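Local coordinates for molybdopterin-guanine dinucleotide biosynthesis protein B (Escherichia coli, PDB 1NP6), which binds GTP, hydrolyses it weakly, and may act as an adapter in the efficient synthesis and use of the molybdopterin-guanine dinucleotide cofactor, at residues 7-12 / 115-120. Sequence-based numbering, arbitrary orientation.
Sequences PLLAFA and AKIVLF
Phe11 and Ile117, paired across two neighbouring parallel strands, project together from one face of the sheet, each flanking the other. Ile117 CB sits over one face of the Phe11 ring, 4.3 Å from its centroid and 28° off the normal, a CH-pi contact; CD1 of the same isoleucine reaches on to Phe11 CZ at 3.8 Å. Leu119 comes to the ring differently, its CD2 meeting Phe11 CD2 at the edge, in the ring plane, 3.9 Å away. On the same face, Leu9 has CG anti to the backbone N (chi1 178°), which brings CD1 to 4.1 Å from Ala115 CB and leaves CD2 against Ile117 CD1. Helix 19-32 covers Phe11 through Leu23 and Leu26. With only an alanine's methyl at Phe11, Ile117 and Leu119 would probably lose their shared aromatic partner, and a gap would open under this helix. On the other face, the bent Lys116 chain lays CG 3.7 Å from Ala10 CB, while its NZ bonds to Glu112 O. Of four backbone hydrogen bonds, the first, Ala10 N to Ala115 O, is nearly straight (2.9 Å, 175° at the hydrogen); the last runs from Leu119 N to Ala12 O. Strand 103-107 bonds the other side of strand 8-12, which leads into the Walker A P-loop, inferred to bind GTP. The chemistry is thus an apolar face packed under helix 19-32, with Leu119 touching Lys19 at its start.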
loop_
_atom_site.group_PDB
_atom_site.type_symbol
_atom_site.label_atom_id
_atom_site.label_comp_id
_atom_site.label_asym_id
_atom_site.label_seq_id
_atom_site.Cartn_x
_atom_site.Cartn_y
_atom_site.Cartn_z
ATOM N N PRO B 7 -11.024 -5.369 -16.327
ATOM C CA PRO B 7 -12.109 -4.383 -16.270
ATOM C C PRO B 7 -12.175 -3.587 -14.968
ATOM O O PRO B 7 -12.050 -4.151 -13.864
ATOM C CB PRO B 7 -13.373 -5.242 -16.412
ATOM C CG PRO B 7 -12.920 -6.518 -16.991
ATOM C CD PRO B 7 -11.542 -6.747 -16.458
ATOM N N LEU B 8 -12.361 -2.277 -15.127
ATOM C CA LEU B 8 -12.683 -1.343 -14.054
ATOM C C LEU B 8 -14.192 -1.005 -14.080
ATOM O O LEU B 8 -14.760 -0.712 -15.140
ATOM C CB LEU B 8 -11.857 -0.058 -14.236
ATOM C CG LEU B 8 -10.560 0.178 -13.447
ATOM C CD1 LEU B 8 -9.514 -0.897 -13.714
ATOM C CD2 LEU B 8 -9.985 1.568 -13.734
ATOM N N LEU B 9 -14.849 -1.037 -12.922
ATOM C CA LEU B 9 -16.286 -0.742 -12.842
ATOM C C LEU B 9 -16.622 0.155 -11.646
ATOM O O LEU B 9 -16.370 -0.211 -10.490
ATOM C CB LEU B 9 -17.103 -2.051 -12.756
ATOM C CG LEU B 9 -18.630 -1.924 -12.617
ATOM C CD1 LEU B 9 -19.294 -1.384 -13.905
ATOM C CD2 LEU B 9 -19.240 -3.269 -12.224
ATOM N N ALA B 10 -17.198 1.323 -11.914
ATOM C CA ALA B 10 -17.552 2.248 -10.835
ATOM C C ALA B 10 -19.005 2.094 -10.386
ATOM O O ALA B 10 -19.877 1.739 -11.179
ATOM C CB ALA B 10 -17.289 3.693 -11.252
ATOM N N PHE B 11 -19.240 2.390 -9.113
ATOM C CA PHE B 11 -20.570 2.519 -8.545
ATOM C C PHE B 11 -20.753 3.958 -8.092
ATOM O O PHE B 11 -19.943 4.482 -7.323
ATOM C CB PHE B 11 -20.755 1.543 -7.365
ATOM C CG PHE B 11 -21.139 0.151 -7.803
ATOM C CD1 PHE B 11 -20.172 -0.739 -8.232
ATOM C CD2 PHE B 11 -22.469 -0.238 -7.850
ATOM C CE1 PHE B 11 -20.517 -1.999 -8.686
ATOM C CE2 PHE B 11 -22.822 -1.506 -8.297
ATOM C CZ PHE B 11 -21.846 -2.385 -8.708
ATOM N N ALA B 12 -21.800 4.603 -8.595
ATOM C CA ALA B 12 -21.980 6.017 -8.344
ATOM C C ALA B 12 -23.356 6.328 -7.788
ATOM O O ALA B 12 -24.360 5.794 -8.261
ATOM C CB ALA B 12 -21.712 6.824 -9.638
ATOM N N ALA B 115 -16.915 2.581 -17.258
ATOM C CA ALA B 115 -18.174 1.829 -17.079
ATOM C C ALA B 115 -18.689 1.995 -15.647
ATOM O O ALA B 115 -17.896 1.956 -14.700
ATOM C CB ALA B 115 -17.984 0.360 -17.401
ATOM N N LYS B 116 -20.001 2.197 -15.511
ATOM C CA LYS B 116 -20.577 2.649 -14.247
ATOM C C LYS B 116 -21.995 2.124 -14.007
ATOM O O LYS B 116 -22.823 2.103 -14.924
ATOM C CB LYS B 116 -20.610 4.182 -14.246
ATOM C CG LYS B 116 -20.454 4.841 -12.897
ATOM C CD LYS B 116 -19.706 6.179 -13.012
ATOM C CE LYS B 116 -20.207 7.035 -14.182
ATOM N NZ LYS B 116 -19.688 8.431 -14.101
ATOM N N ILE B 117 -22.273 1.721 -12.769
ATOM C CA ILE B 117 -23.651 1.468 -12.328
ATOM C C ILE B 117 -24.039 2.595 -11.373
ATOM O O ILE B 117 -23.268 2.952 -10.482
ATOM C CB ILE B 117 -23.774 0.054 -11.674
ATOM C CG1 ILE B 117 -23.528 -1.013 -12.747
ATOM C CG2 ILE B 117 -25.160 -0.123 -10.969
ATOM C CD1 ILE B 117 -23.324 -2.425 -12.220
ATOM N N VAL B 118 -25.208 3.189 -11.610
ATOM C CA VAL B 118 -25.722 4.316 -10.834
ATOM C C VAL B 118 -26.845 3.792 -9.922
ATOM O O VAL B 118 -27.616 2.948 -10.329
ATOM C CB VAL B 118 -26.269 5.429 -11.768
ATOM C CG1 VAL B 118 -27.019 6.540 -10.995
ATOM C CG2 VAL B 118 -25.132 6.026 -12.575
ATOM N N LEU B 119 -26.904 4.288 -8.695
ATOM C CA LEU B 119 -27.891 3.810 -7.717
ATOM C C LEU B 119 -28.960 4.860 -7.452
ATOM O O LEU B 119 -28.679 6.061 -7.532
ATOM C CB LEU B 119 -27.189 3.420 -6.410
ATOM C CG LEU B 119 -25.867 2.632 -6.492
ATOM C CD1 LEU B 119 -25.325 2.392 -5.101
ATOM C CD2 LEU B 119 -25.971 1.297 -7.260
ATOM N N PHE B 120 -30.186 4.407 -7.169
ATOM C CA PHE B 120 -31.299 5.288 -6.788
ATOM C C PHE B 120 -32.150 4.640 -5.692
ATOM O O PHE B 120 -32.597 3.511 -5.840
ATOM C CB PHE B 120 -32.192 5.614 -8.010
ATOM C CG PHE B 120 -33.345 6.550 -7.697
ATOM C CD1 PHE B 120 -33.143 7.936 -7.635
ATOM C CD2 PHE B 120 -34.628 6.051 -7.461
ATOM C CE1 PHE B 120 -34.197 8.809 -7.315
ATOM C CE2 PHE B 120 -35.698 6.919 -7.141
ATOM C CZ PHE B 120 -35.479 8.308 -7.091
HETATM O O HOH W 1 -14.527 0.429 -17.449
#